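Local coordinates for arylsulfatase (Pseudoalteromonas sp. MB47, PDB 7AJ0), which is a calcium-containing, hexameric sulfatase active on fucoidan, probably hydrolysing sulfate esters of this polysaccharide in an exo-acting manner, at residues A[374-379]-A[416-421]; A[381-386]-A[402-407]. All blocks are in the same frame, centred on the assembly; numbering follows the deposited sequence.

Contact 1: A[374-379]-A[416-421]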
ATOM      1  N   LEU A 374      -3.260  17.741  30.890  1.00 21.97           N
ATOM      2  CA  LEU A 374      -3.201  16.287  30.865  1.00 21.80           C
ATOM      3  C   LEU A 374      -3.890  15.695  32.089  1.00 21.80           C
ATOM      4  O   LEU A 374      -3.695  16.150  33.217  1.00 22.01           O
ATOM      5  CB  LEU A 374      -1.749  15.814  30.814  1.00 21.94           C
ATOM      6  CG  LEU A 374      -0.930  16.202  29.583  1.00 21.99           C
ATOM      7  CD1 LEU A 374       0.440  15.523  29.640  1.00 22.15           C
ATOM      8  CD2 LEU A 374      -1.657  15.847  28.300  1.00 21.76           C
ATOM      9  N   MET A 375      -4.704  14.666  31.857  1.00 21.61           N
ATOM     10  CA  MET A 375      -5.371  13.958  32.941  1.00 21.64           C
ATOM     11  C   MET A 375      -5.577  12.508  32.531  1.00 21.52           C
ATOM     12  O   MET A 375      -5.698  12.193  31.345  1.00 21.36           O
ATOM     13  CB  MET A 375      -6.707  14.610  33.306  1.00 25.58           C
ATOM     14  CG  MET A 375      -7.395  13.949  34.487  1.00 22.53           C
ATOM     15  SD  MET A 375      -8.438  15.073  35.429  1.00 29.52           S
ATOM     16  CE  MET A 375      -9.227  13.927  36.562  1.00 26.20           C
ATOM     17  N   ASP A 376      -5.623  11.632  33.533  1.00 29.15           N
ATOM     18  CA  ASP A 376      -5.636  10.187  33.352  1.00 21.64           C
ATOM     19  C   ASP A 376      -6.816   9.602  34.116  1.00 21.69           C
ATOM     20  O   ASP A 376      -7.374  10.237  35.013  1.00 21.79           O
ATOM     21  CB  ASP A 376      -4.309   9.576  33.847  1.00 21.88           C
ATOM     22  CG  ASP A 376      -4.067   8.170  33.328  1.00 41.77           C
ATOM     23  OD1 ASP A 376      -4.887   7.269  33.606  1.00 44.19           O
ATOM     24  OD2 ASP A 376      -3.042   7.964  32.643  1.00 51.63           O
ATOM     25  N   LEU A 377      -7.202   8.376  33.750  1.00 21.67           N
ATOM     26  CA  LEU A 377      -8.219   7.677  34.530  1.00 21.80           C
ATOM     27  C   LEU A 377      -7.733   7.388  35.947  1.00 28.88           C
ATOM     28  O   LEU A 377      -8.530   7.400  36.892  1.00 22.28           O
ATOM     29  CB  LEU A 377      -8.622   6.370  33.850  1.00 23.16           C
ATOM     30  CG  LEU A 377      -9.622   6.444  32.696  1.00 21.57           C
ATOM     31  CD1 LEU A 377      -9.865   5.043  32.141  1.00 21.66           C
ATOM     32  CD2 LEU A 377     -10.929   7.086  33.123  1.00 31.60           C
ATOM     33  N   THR A 378      -6.438   7.115  36.117  1.00 22.28           N
ATOM     34  CA  THR A 378      -5.907   6.928  37.460  1.00 22.65           C
ATOM     35  C   THR A 378      -5.988   8.208  38.284  1.00 22.72           C
ATOM     36  O   THR A 378      -5.959   8.140  39.517  1.00 23.30           O
ATOM     37  CB  THR A 378      -4.456   6.448  37.407  1.00 22.84           C
ATOM     38  OG1 THR A 378      -3.658   7.402  36.693  1.00 22.67           O
ATOM     39  CG2 THR A 378      -4.361   5.093  36.724  1.00 22.87           C
ATOM     40  N   ASP A 379      -6.088   9.369  37.631  1.00 22.47           N
ATOM     41  CA  ASP A 379      -6.211  10.622  38.366  1.00 22.59           C
ATOM     42  C   ASP A 379      -7.589  10.763  39.004  1.00 22.65           C
ATOM     43  O   ASP A 379      -7.724  11.422  40.041  1.00 22.91           O
ATOM     44  CB  ASP A 379      -5.929  11.806  37.441  1.00 22.37           C
ATOM     45  CG  ASP A 379      -4.501  11.817  36.924  1.00 22.39           C
ATOM     46  OD1 ASP A 379      -3.651  11.109  37.504  1.00 22.63           O
ATOM     47  OD2 ASP A 379      -4.227  12.540  35.941  1.00 22.22           O
ATOM     48  N   SER A 416      -2.588  21.561  34.944  1.00 23.25           N
ATOM     49  CA  SER A 416      -2.611  20.182  35.407  1.00 23.06           C
ATOM     50  C   SER A 416      -1.404  19.879  36.288  1.00 23.34           C
ATOM     51  O   SER A 416      -0.331  20.469  36.140  1.00 23.58           O
ATOM     52  CB  SER A 416      -2.640  19.238  34.206  1.00 22.69           C
ATOM     53  OG  SER A 416      -2.553  17.886  34.608  1.00 22.57           O
ATOM     54  N   ARG A 417      -1.599  18.955  37.229  1.00 23.36           N
ATOM     55  CA  ARG A 417      -0.506  18.450  38.046  1.00 23.64           C
ATOM     56  C   ARG A 417       0.197  17.257  37.412  1.00 23.47           C
ATOM     57  O   ARG A 417       1.205  16.791  37.955  1.00 23.73           O
ATOM     58  CB  ARG A 417      -1.019  18.055  39.439  1.00 23.85           C
ATOM     59  CG  ARG A 417      -1.705  19.194  40.174  1.00 24.10           C
ATOM     60  CD  ARG A 417      -1.966  18.874  41.643  1.00 24.44           C
ATOM     61  NE  ARG A 417      -0.731  18.646  42.386  1.00 24.83           N
ATOM     62  CZ  ARG A 417      -0.477  17.568  43.128  1.00 24.99           C
ATOM     63  NH1 ARG A 417      -1.376  16.601  43.256  1.00 24.79           N
ATOM     64  NH2 ARG A 417       0.684  17.467  43.755  1.00 28.78           N
ATOM     65  N   ARG A 418      -0.303  16.761  36.284  1.00 23.08           N
ATOM     66  CA  ARG A 418       0.291  15.625  35.590  1.00 22.95           C
ATOM     67  C   ARG A 418       1.202  16.135  34.484  1.00 22.96           C
ATOM     68  O   ARG A 418       0.789  16.954  33.656  1.00 22.82           O
ATOM     69  CB  ARG A 418      -0.786  14.709  35.007  1.00 22.59           C
ATOM     70  CG  ARG A 418      -0.240  13.591  34.133  1.00 22.48           C
ATOM     71  CD  ARG A 418      -1.329  12.606  33.727  1.00 22.21           C
ATOM     72  NE  ARG A 418      -1.756  11.762  34.842  1.00 22.33           N
ATOM     73  CZ  ARG A 418      -1.099  10.683  35.259  1.00 22.53           C
ATOM     74  NH1 ARG A 418      -1.564   9.978  36.279  1.00 27.03           N
ATOM     75  NH2 ARG A 418       0.025  10.312  34.661  1.00 22.62           N
ATOM     76  N   GLN A 419       2.438  15.641  34.471  1.00 23.16           N
ATOM     77  CA  GLN A 419       3.426  16.071  33.495  1.00 23.25           C
ATOM     78  C   GLN A 419       3.489  15.156  32.283  1.00 23.02           C
ATOM     79  O   GLN A 419       3.796  15.625  31.180  1.00 22.99           O
ATOM     80  CB  GLN A 419       4.805  16.137  34.157  1.00 23.69           C
ATOM     81  CG  GLN A 419       5.846  16.883  33.355  1.00 23.90           C
ATOM     82  CD  GLN A 419       7.142  17.068  34.121  1.00 26.65           C
ATOM     83  OE1 GLN A 419       7.749  18.138  34.081  1.00 27.38           O
ATOM     84  NE2 GLN A 419       7.573  16.023  34.821  1.00 24.55           N
ATOM     85  N   VAL A 420       3.206  13.867  32.454  1.00 22.91           N
ATOM     86  CA  VAL A 420       3.354  12.892  31.384  1.00 22.78           C
ATOM     87  C   VAL A 420       2.255  11.846  31.499  1.00 22.54           C
ATOM     88  O   VAL A 420       1.821  11.489  32.599  1.00 22.60           O
ATOM     89  CB  VAL A 420       4.743  12.208  31.419  1.00 23.11           C
ATOM     90  CG1 VAL A 420       4.858  11.180  30.304  1.00 23.02           C
ATOM     91  CG2 VAL A 420       5.861  13.237  31.321  1.00 23.40           C
ATOM     92  N   VAL A 421       1.800  11.361  30.347  1.00 22.33           N
ATOM     93  CA  VAL A 421       0.905  10.216  30.262  1.00 22.17           C
ATOM     94  C   VAL A 421       1.691   9.074  29.636  1.00 22.32           C
ATOM     95  O   VAL A 421       2.299   9.244  28.573  1.00 22.35           O
ATOM     96  CB  VAL A 421      -0.355  10.530  29.439  1.00 21.86           C
ATOM     97  CG1 VAL A 421      -1.203   9.278  29.262  1.00 21.75           C
ATOM     98  CG2 VAL A 421      -1.163  11.628  30.111  1.00 21.77           C
TER

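Contact 2: A[381-386]-A[402-407]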
ATOM      1  N   TYR A 381      -9.200   8.210  40.307  1.00 23.05           N
ATOM      2  CA  TYR A 381      -9.009   7.413  41.513  1.00 23.49           C
ATOM      3  C   TYR A 381      -8.307   8.219  42.595  1.00 23.80           C
ATOM      4  O   TYR A 381      -8.793   8.315  43.728  1.00 24.16           O
ATOM      5  CB  TYR A 381      -8.214   6.155  41.151  1.00 23.57           C
ATOM      6  CG  TYR A 381      -7.695   5.342  42.312  1.00 24.08           C
ATOM      7  CD1 TYR A 381      -6.520   5.695  42.963  1.00 24.34           C
ATOM      8  CD2 TYR A 381      -8.356   4.198  42.732  1.00 24.36           C
ATOM      9  CE1 TYR A 381      -6.034   4.948  44.010  1.00 24.87           C
ATOM     10  CE2 TYR A 381      -7.877   3.443  43.780  1.00 24.90           C
ATOM     11  CZ  TYR A 381      -6.717   3.823  44.415  1.00 25.15           C
ATOM     12  OH  TYR A 381      -6.235   3.075  45.464  1.00 25.75           O
ATOM     13  N   MET A 382      -7.163   8.818  42.260  1.00 23.72           N
ATOM     14  CA  MET A 382      -6.381   9.532  43.264  1.00 24.07           C
ATOM     15  C   MET A 382      -7.083  10.804  43.718  1.00 24.12           C
ATOM     16  O   MET A 382      -6.965  11.195  44.885  1.00 24.54           O
ATOM     17  CB  MET A 382      -4.996   9.857  42.709  1.00 24.00           C
ATOM     18  CG  MET A 382      -3.931  10.044  43.778  1.00 24.48           C
ATOM     19  SD  MET A 382      -3.685   8.567  44.786  1.00 24.98           S
ATOM     20  CE  MET A 382      -2.942   7.444  43.605  1.00 24.76           C
ATOM     21  N   THR A 383      -7.806  11.468  42.814  1.00 23.75           N
ATOM     22  CA  THR A 383      -8.612  12.619  43.206  1.00 23.83           C
ATOM     23  C   THR A 383      -9.724  12.203  44.161  1.00 24.12           C
ATOM     24  O   THR A 383      -9.989  12.887  45.157  1.00 24.48           O
ATOM     25  CB  THR A 383      -9.189  13.292  41.956  1.00 23.42           C
ATOM     26  OG1 THR A 383      -8.117  13.712  41.098  1.00 23.22           O
ATOM     27  CG2 THR A 383     -10.044  14.494  42.325  1.00 23.56           C
ATOM     28  N   SER A 384     -10.378  11.073  43.881  1.00 24.01           N
ATOM     29  CA  SER A 384     -11.416  10.577  44.778  1.00 24.34           C
ATOM     30  C   SER A 384     -10.860  10.310  46.171  1.00 24.88           C
ATOM     31  O   SER A 384     -11.499  10.639  47.175  1.00 25.27           O
ATOM     32  CB  SER A 384     -12.037   9.301  44.206  1.00 31.21           C
ATOM     33  OG  SER A 384     -12.696   9.550  42.977  1.00 23.75           O
ATOM     34  N   LEU A 385      -9.671   9.707  46.252  1.00 24.97           N
ATOM     35  CA  LEU A 385      -9.107   9.379  47.555  1.00 25.55           C
ATOM     36  C   LEU A 385      -8.804  10.632  48.366  1.00 25.85           C
ATOM     37  O   LEU A 385      -8.925  10.619  49.595  1.00 26.40           O
ATOM     38  CB  LEU A 385      -7.838   8.547  47.391  1.00 25.62           C
ATOM     39  CG  LEU A 385      -7.984   7.186  46.709  1.00 25.46           C
ATOM     40  CD1 LEU A 385      -6.678   6.408  46.830  1.00 25.70           C
ATOM     41  CD2 LEU A 385      -9.147   6.396  47.283  1.00 25.73           C
ATOM     42  N   ARG A 386      -8.404  11.719  47.703  1.00 25.56           N
ATOM     43  CA  ARG A 386      -8.099  12.945  48.434  1.00 25.89           C
ATOM     44  C   ARG A 386      -9.373  13.633  48.911  1.00 26.05           C
ATOM     45  O   ARG A 386      -9.406  14.191  50.013  1.00 32.24           O
ATOM     46  CB  ARG A 386      -7.265  13.881  47.559  1.00 25.59           C
ATOM     47  CG  ARG A 386      -6.917  15.207  48.215  1.00 25.95           C
ATOM     48  CD  ARG A 386      -7.911  16.290  47.830  1.00 25.80           C
ATOM     49  NE  ARG A 386      -7.687  17.530  48.568  1.00 26.25           N
ATOM     50  CZ  ARG A 386      -6.814  18.471  48.216  1.00 32.40           C
ATOM     51  NH1 ARG A 386      -6.067  18.321  47.129  1.00 42.51           N
ATOM     52  NH2 ARG A 386      -6.689  19.564  48.956  1.00 26.75           N
ATOM     53  N   GLY A 402      -1.576   7.235  39.645  1.00 25.32           N
ATOM     54  CA  GLY A 402      -2.532   8.320  39.677  1.00 25.93           C
ATOM     55  C   GLY A 402      -1.999   9.533  40.415  1.00 23.69           C
ATOM     56  O   GLY A 402      -1.183   9.430  41.330  1.00 24.10           O
ATOM     57  N   ILE A 403      -2.477  10.702  39.996  1.00 23.44           N
ATOM     58  CA  ILE A 403      -2.106  11.977  40.595  1.00 23.64           C
ATOM     59  C   ILE A 403      -3.377  12.684  41.041  1.00 23.60           C
ATOM     60  O   ILE A 403      -4.360  12.735  40.293  1.00 23.26           O
ATOM     61  CB  ILE A 403      -1.312  12.858  39.610  1.00 23.49           C
ATOM     62  CG1 ILE A 403      -0.010  12.162  39.210  1.00 23.60           C
ATOM     63  CG2 ILE A 403      -1.044  14.222  40.227  1.00 23.74           C
ATOM     64  CD1 ILE A 403       0.656  12.763  37.988  1.00 23.41           C
ATOM     65  N   ASP A 404      -3.358  13.222  42.258  1.00 23.99           N
ATOM     66  CA  ASP A 404      -4.470  14.029  42.744  1.00 24.04           C
ATOM     67  C   ASP A 404      -4.591  15.295  41.905  1.00 23.82           C
ATOM     68  O   ASP A 404      -3.645  16.081  41.817  1.00 23.96           O
ATOM     69  CB  ASP A 404      -4.253  14.376  44.215  1.00 24.58           C
ATOM     70  CG  ASP A 404      -5.321  15.307  44.761  1.00 33.29           C
ATOM     71  OD1 ASP A 404      -6.424  15.360  44.178  1.00 24.41           O
ATOM     72  OD2 ASP A 404      -5.052  15.992  45.771  1.00 35.65           O
ATOM     73  N   GLN A 405      -5.756  15.488  41.284  1.00 23.54           N
ATOM     74  CA  GLN A 405      -5.996  16.626  40.404  1.00 23.36           C
ATOM     75  C   GLN A 405      -7.023  17.598  40.976  1.00 23.56           C
ATOM     76  O   GLN A 405      -7.584  18.410  40.232  1.00 23.42           O
ATOM     77  CB  GLN A 405      -6.451  16.139  39.026  1.00 22.91           C
ATOM     78  CG  GLN A 405      -5.408  15.343  38.257  1.00 22.74           C
ATOM     79  CD  GLN A 405      -4.363  16.225  37.602  1.00 22.76           C
ATOM     80  OE1 GLN A 405      -4.152  17.366  38.010  1.00 26.53           O
ATOM     81  NE2 GLN A 405      -3.709  15.703  36.570  1.00 22.56           N
ATOM     82  N   THR A 406      -7.285  17.534  42.282  1.00 23.93           N
ATOM     83  CA  THR A 406      -8.274  18.428  42.876  1.00 24.18           C
ATOM     84  C   THR A 406      -7.913  19.890  42.636  1.00 24.35           C
ATOM     85  O   THR A 406      -8.789  20.713  42.346  1.00 24.37           O
ATOM     86  CB  THR A 406      -8.405  18.142  44.372  1.00 24.64           C
ATOM     87  OG1 THR A 406      -8.926  16.820  44.562  1.00 24.53           O
ATOM     88  CG2 THR A 406      -9.331  19.149  45.034  1.00 24.99           C
ATOM     89  N   ALA A 407      -6.626  20.232  42.750  1.00 24.52           N
ATOM     90  CA  ALA A 407      -6.186  21.593  42.466  1.00 24.72           C
ATOM     91  C   ALA A 407      -6.344  21.954  40.995  1.00 30.84           C
ATOM     92  O   ALA A 407      -6.422  23.141  40.660  1.00 26.49           O
ATOM     93  CB  ALA A 407      -4.724  21.770  42.881  1.00 25.01           C
TER

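Contact 1: A[374-379]-A[416-421]
A buried salt bridge between R418 and D379 joins the first turn of helix 377-387 to the loop that leads into strand 420-425, and so links the large mixed sheet of the sulfatase fold to its small four-stranded antiparallel sheet. The arginine meets the carboxylate side-on with two nearly straight bonds: R418 NE lies 2.8 Å from D379 OD2 and R418 NH1 2.7 Å from D379 OD1. The two flat groups are almost coplanar, their planes 21° apart. R418 sets out extended and then bends at chi3 (-72°), which turns its NE edge to the aspartate and lets NH2 reach V420 O, 3.0 Å away. D376 CB covers one guanidinium face, 3.5 Å from R418 NE, while NH1 also donates to D401 O. A leucine at R418 would probably leave the buried D379 carboxylate without its countercharge and V420 O without this donor.

Aspartate suits both ends of this turn. D376, the N-cap, accepts from T378 N through OD1, and D379 OD2 takes D376 N from above the carboxylate plane, completing a capping box; D379 thus serves helix start and arginine together. Next to the charges, S416 OG makes a short 2.5 Å hydrogen bond to L374 O and accepts R418 N 3.0 Å away, an ST turn that fixes the backbone just before the arginine. L374 lies against the backbone of the other segment, its CD1 3.7 Å from Q419 O, and also meets the methyl V421 CG2.

On the large-sheet side, M375 shares backbone bonds with S95 and Y97 of strand 91-97. V421 pairs with R433 of strand 428-434, and L377 and T378 rest on helix 102-111.

Contact 2: A[381-386]-A[402-407]
T383 and D404 mark the closest backbone approach, 4.4 Å between their CA atoms, where the irregular segment 402-405 passes beside helix 377-387 before the chain turns into helix 406-409. G402 suits the start of this passage, because a CB there would crowd M382 CB. M382 is bent at both chi2 and chi3 and wraps along the segment instead of standing off the helix: its CG lies 3.6 Å from D404 N and its methyl CE 3.5 Å from G402 O. An unbranched, flexible thioether suits a place where the side chain must bend to lie along a backbone.

T383 is the polar link. Its OG1 accepts from Q405 N at 3.0 Å in a fairly straight bond, and donates in turn to D379 O one turn earlier in its own helix. Its methyl CG2 packs 3.4 Å from T406 OG1.

D404 divides its carboxylate between two tasks. OD1 accepts T406 N from above the carboxylate plane, forming an Asx turn, and also receives the T406 hydroxyl on its syn lone pair, with OG1 2.9 Å away. OD2 uses its own syn lone pair for a salt bridge to R386 NH1 at 2.9 Å. With CG anti to the backbone N (chi1 176°), the carboxylate swings toward the helix. Unlike a flat two-point pairing, the guanidinium and carboxylate planes stand 66° apart and one nitrogen does the bonding. T406 CG2 lies over one guanidinium face, and R386 NH2 is engaged by E34 of helix 31-48.

Gripped by a backbone N-H, a hydroxyl and an arginine, the D404 carboxylate is likely to stay ionised. R386, set between two acids, extends this charge pairing from helix 377-387 to helix 31-48.

How the contacts relate
Both contacts use helix 377-387, contact 1 at its capped start and contact 2 along the following turns, and contact 2 is nested inside the chain loop that contact 1 closes. Both are buried, and neither is a surface contact. The charged pair of contact 1 is fully buried where the helix start meets the loop before strand 420-425, whereas R386 and D404 of contact 2 are partly exposed and share their charge network with helix 31-48. One pairing is flat and two-pronged, the other single and tilted. They are also wired together: I403 N bonds D379 OD1, R417 NH1 bonds D404 O, and Q405 NE2 reaches both S416 OG and D379 OD2.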